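Local coordinates for KaiC-like domain-containing protein (Pyrococcus horikoshii, PDB 3BS4), which is of unknown function but carries a KaiC-like domain, probably related in fold to the RecA-type family, at residues A[209-214]-A[222-227]. Residues are numbered along the deposited sequence; the frame is centred on the assembly and turned at random.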
loop_
_atom_site.group_PDB
_atom_site.type_symbol
_atom_site.label_atom_id
_atom_site.label_comp_id
_atom_site.label_asym_id
_atom_site.label_seq_id
_atom_site.Cartn_x
_atom_site.Cartn_y
_atom_site.Cartn_z
ATOM N N LEU A 209 -4.258 11.115 1.316
ATOM C CA LEU A 209 -4.860 11.578 0.059
ATOM C C LEU A 209 -6.185 10.868 -0.112
ATOM O O LEU A 209 -6.236 9.639 -0.024
ATOM C CB LEU A 209 -3.957 11.243 -1.132
ATOM C CG LEU A 209 -2.498 11.724 -1.068
ATOM C CD1 LEU A 209 -1.765 11.432 -2.392
ATOM C CD2 LEU A 209 -2.391 13.181 -0.694
ATOM N N LYS A 210 -7.243 11.627 -0.370
ATOM C CA LYS A 210 -8.582 11.041 -0.517
ATOM C C LYS A 210 -9.040 11.259 -1.943
ATOM O O LYS A 210 -8.957 12.374 -2.448
ATOM C CB LYS A 210 -9.574 11.707 0.431
ATOM C CG LYS A 210 -10.978 11.152 0.309
ATOM C CD LYS A 210 -11.818 11.584 1.487
ATOM C CE LYS A 210 -12.542 12.875 1.221
ATOM N NZ LYS A 210 -13.511 13.162 2.341
ATOM N N THR A 211 -9.493 10.193 -2.601
ATOM C CA THR A 211 -10.058 10.344 -3.949
ATOM C C THR A 211 -11.565 10.163 -3.902
ATOM O O THR A 211 -12.103 9.409 -3.084
ATOM C CB THR A 211 -9.450 9.364 -4.966
ATOM O OG1 THR A 211 -9.833 8.012 -4.651
ATOM C CG2 THR A 211 -7.929 9.481 -4.984
ATOM N N ARG A 212 -12.253 10.883 -4.778
ATOM C CA ARG A 212 -13.712 10.813 -4.814
ATOM C C ARG A 212 -14.217 11.278 -6.160
ATOM O O ARG A 212 -13.509 11.977 -6.878
ATOM C CB ARG A 212 -14.313 11.671 -3.714
ATOM C CG ARG A 212 -13.999 13.152 -3.859
ATOM C CD ARG A 212 -14.781 13.956 -2.850
ATOM N NE ARG A 212 -14.650 15.394 -3.076
ATOM C CZ ARG A 212 -14.933 16.314 -2.157
ATOM N NH1 ARG A 212 -15.353 15.953 -0.952
ATOM N NH2 ARG A 212 -14.789 17.602 -2.445
ATOM N N SER A 213 -15.447 10.885 -6.475
ATOM C CA SER A 213 -16.093 11.204 -7.743
ATOM C C SER A 213 -17.237 12.183 -7.519
ATOM O O SER A 213 -17.862 12.192 -6.457
ATOM C CB SER A 213 -16.684 9.926 -8.360
ATOM O OG SER A 213 -15.697 8.918 -8.534
ATOM N N SER A 214 -17.503 12.995 -8.536
ATOM C CA SER A 214 -18.649 13.886 -8.551
ATOM C C SER A 214 -19.356 13.611 -9.878
ATOM O O SER A 214 -18.724 13.581 -10.936
ATOM C CB SER A 214 -18.165 15.345 -8.457
ATOM O OG SER A 214 -19.201 16.281 -8.715
ATOM N N ARG A 222 -13.370 13.440 -11.323
ATOM C CA ARG A 222 -12.621 12.733 -10.282
ATOM C C ARG A 222 -11.685 13.717 -9.595
ATOM O O ARG A 222 -11.008 14.495 -10.264
ATOM C CB ARG A 222 -11.866 11.552 -10.880
ATOM C CG ARG A 222 -12.770 10.429 -11.400
ATOM C CD ARG A 222 -11.954 9.310 -12.024
ATOM N NE ARG A 222 -12.804 8.160 -12.314
ATOM C CZ ARG A 222 -13.297 7.868 -13.510
ATOM N NH1 ARG A 222 -13.005 8.628 -14.567
ATOM N NH2 ARG A 222 -14.064 6.794 -13.653
ATOM N N GLU A 223 -11.682 13.685 -8.258
ATOM C CA GLU A 223 -10.879 14.611 -7.466
ATOM C C GLU A 223 -9.983 13.912 -6.461
ATOM O O GLU A 223 -10.385 12.922 -5.846
ATOM C CB GLU A 223 -11.792 15.554 -6.697
ATOM C CG GLU A 223 -12.520 16.511 -7.594
ATOM C CD GLU A 223 -13.324 17.505 -6.811
ATOM O OE1 GLU A 223 -14.375 17.111 -6.251
ATOM O OE2 GLU A 223 -12.894 18.678 -6.753
ATOM N N LEU A 224 -8.783 14.455 -6.288
ATOM C CA LEU A 224 -7.876 13.999 -5.232
ATOM C C LEU A 224 -7.673 15.134 -4.249
ATOM O O LEU A 224 -7.280 16.236 -4.648
ATOM C CB LEU A 224 -6.547 13.548 -5.826
ATOM C CG LEU A 224 -5.510 12.935 -4.873
ATOM C CD1 LEU A 224 -4.610 11.975 -5.647
ATOM C CD2 LEU A 224 -4.687 14.014 -4.173
ATOM N N LEU A 225 -7.957 14.869 -2.978
ATOM C CA LEU A 225 -7.852 15.881 -1.928
ATOM C C LEU A 225 -6.673 15.576 -1.019
ATOM O O LEU A 225 -6.541 14.454 -0.544
ATOM C CB LEU A 225 -9.128 15.889 -1.092
ATOM C CG LEU A 225 -10.401 16.571 -1.603
ATOM C CD1 LEU A 225 -10.860 16.044 -2.945
ATOM C CD2 LEU A 225 -11.505 16.384 -0.560
ATOM N N VAL A 226 -5.825 16.575 -0.776
ATOM C CA VAL A 226 -4.696 16.386 0.118
ATOM C C VAL A 226 -5.188 16.720 1.518
ATOM O O VAL A 226 -5.256 17.886 1.911
ATOM C CB VAL A 226 -3.458 17.227 -0.283
ATOM C CG1 VAL A 226 -2.273 16.864 0.612
ATOM C CG2 VAL A 226 -3.115 17.008 -1.775
ATOM N N ILE A 227 -5.580 15.684 2.248
ATOM C CA ILE A 227 -6.207 15.847 3.560
ATOM C C ILE A 227 -5.181 16.130 4.670
ATOM O O ILE A 227 -5.438 16.936 5.577
ATOM C CB ILE A 227 -7.074 14.588 3.914
ATOM C CG1 ILE A 227 -8.264 14.407 2.950
ATOM C CG2 ILE A 227 -7.584 14.627 5.348
ATOM C CD1 ILE A 227 -9.161 15.645 2.782
#
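Arg-212 reaches across to the neighbouring strand and lays its guanidinium over Leu-225, whose CD2 sits 3.8 Å from Arg-212 CZ, above the centre of the planar group. Its first torsion places CG between the backbone N and the carbonyl carbon (chi1 63°), and the extended chain beyond carries the charge over the partner strand. Arginine suits the place because its flat face tolerates a methyl group while its N-H edge can still face a carboxylate: Glu-223 OE1 approaches that edge, close to the plane, in a long salt bridge of 3.6 Å to Arg-212 NE. The carboxylate is turned 40° from the guanidinium, and its other oxygen, OE2, makes a salt bridge to Arg-238 of strand 238-244, with Glu-253 also close by, so acidic and basic groups are gathered round this carboxylate. Replacing Arg-212 by alanine removes the guanidinium, which would probably uncover the Leu-225 methyls and leave Glu-223 to rely on Arg-238. Further along this face, Lys-210 runs beside Leu-225, brushing it with its aliphatic CE, while NZ goes on to Glu-28.

Beneath these side chains, Lys-210 with Leu-225 and Arg-212 with Glu-223 are hydrogen-bonded pairs, each joined by two N-H to O bonds; Leu-225 N to Lys-210 O is the shortest at 2.7 Å. On the opposite face, Leu-209 CD2 meets Val-226 CG1 at 3.9 Å, and Leu-209 CB lies 4.2 Å from Leu-224 CD2, branched apolar residues fitting a surface that Phe-239 also covers. Thr-211 and Ser-213 turn their hydroxyls to Ser-32 and Asp-29. Backbone bonds from Leu-209 and Thr-211 join strand 22-27, and the segments, 156° apart in direction, form part of the antiparallel beta hairpin 207-216/219-228, which extends the parallel strands of this KaiC-like alpha/beta domain into an antiparallel portion of one mixed sheet.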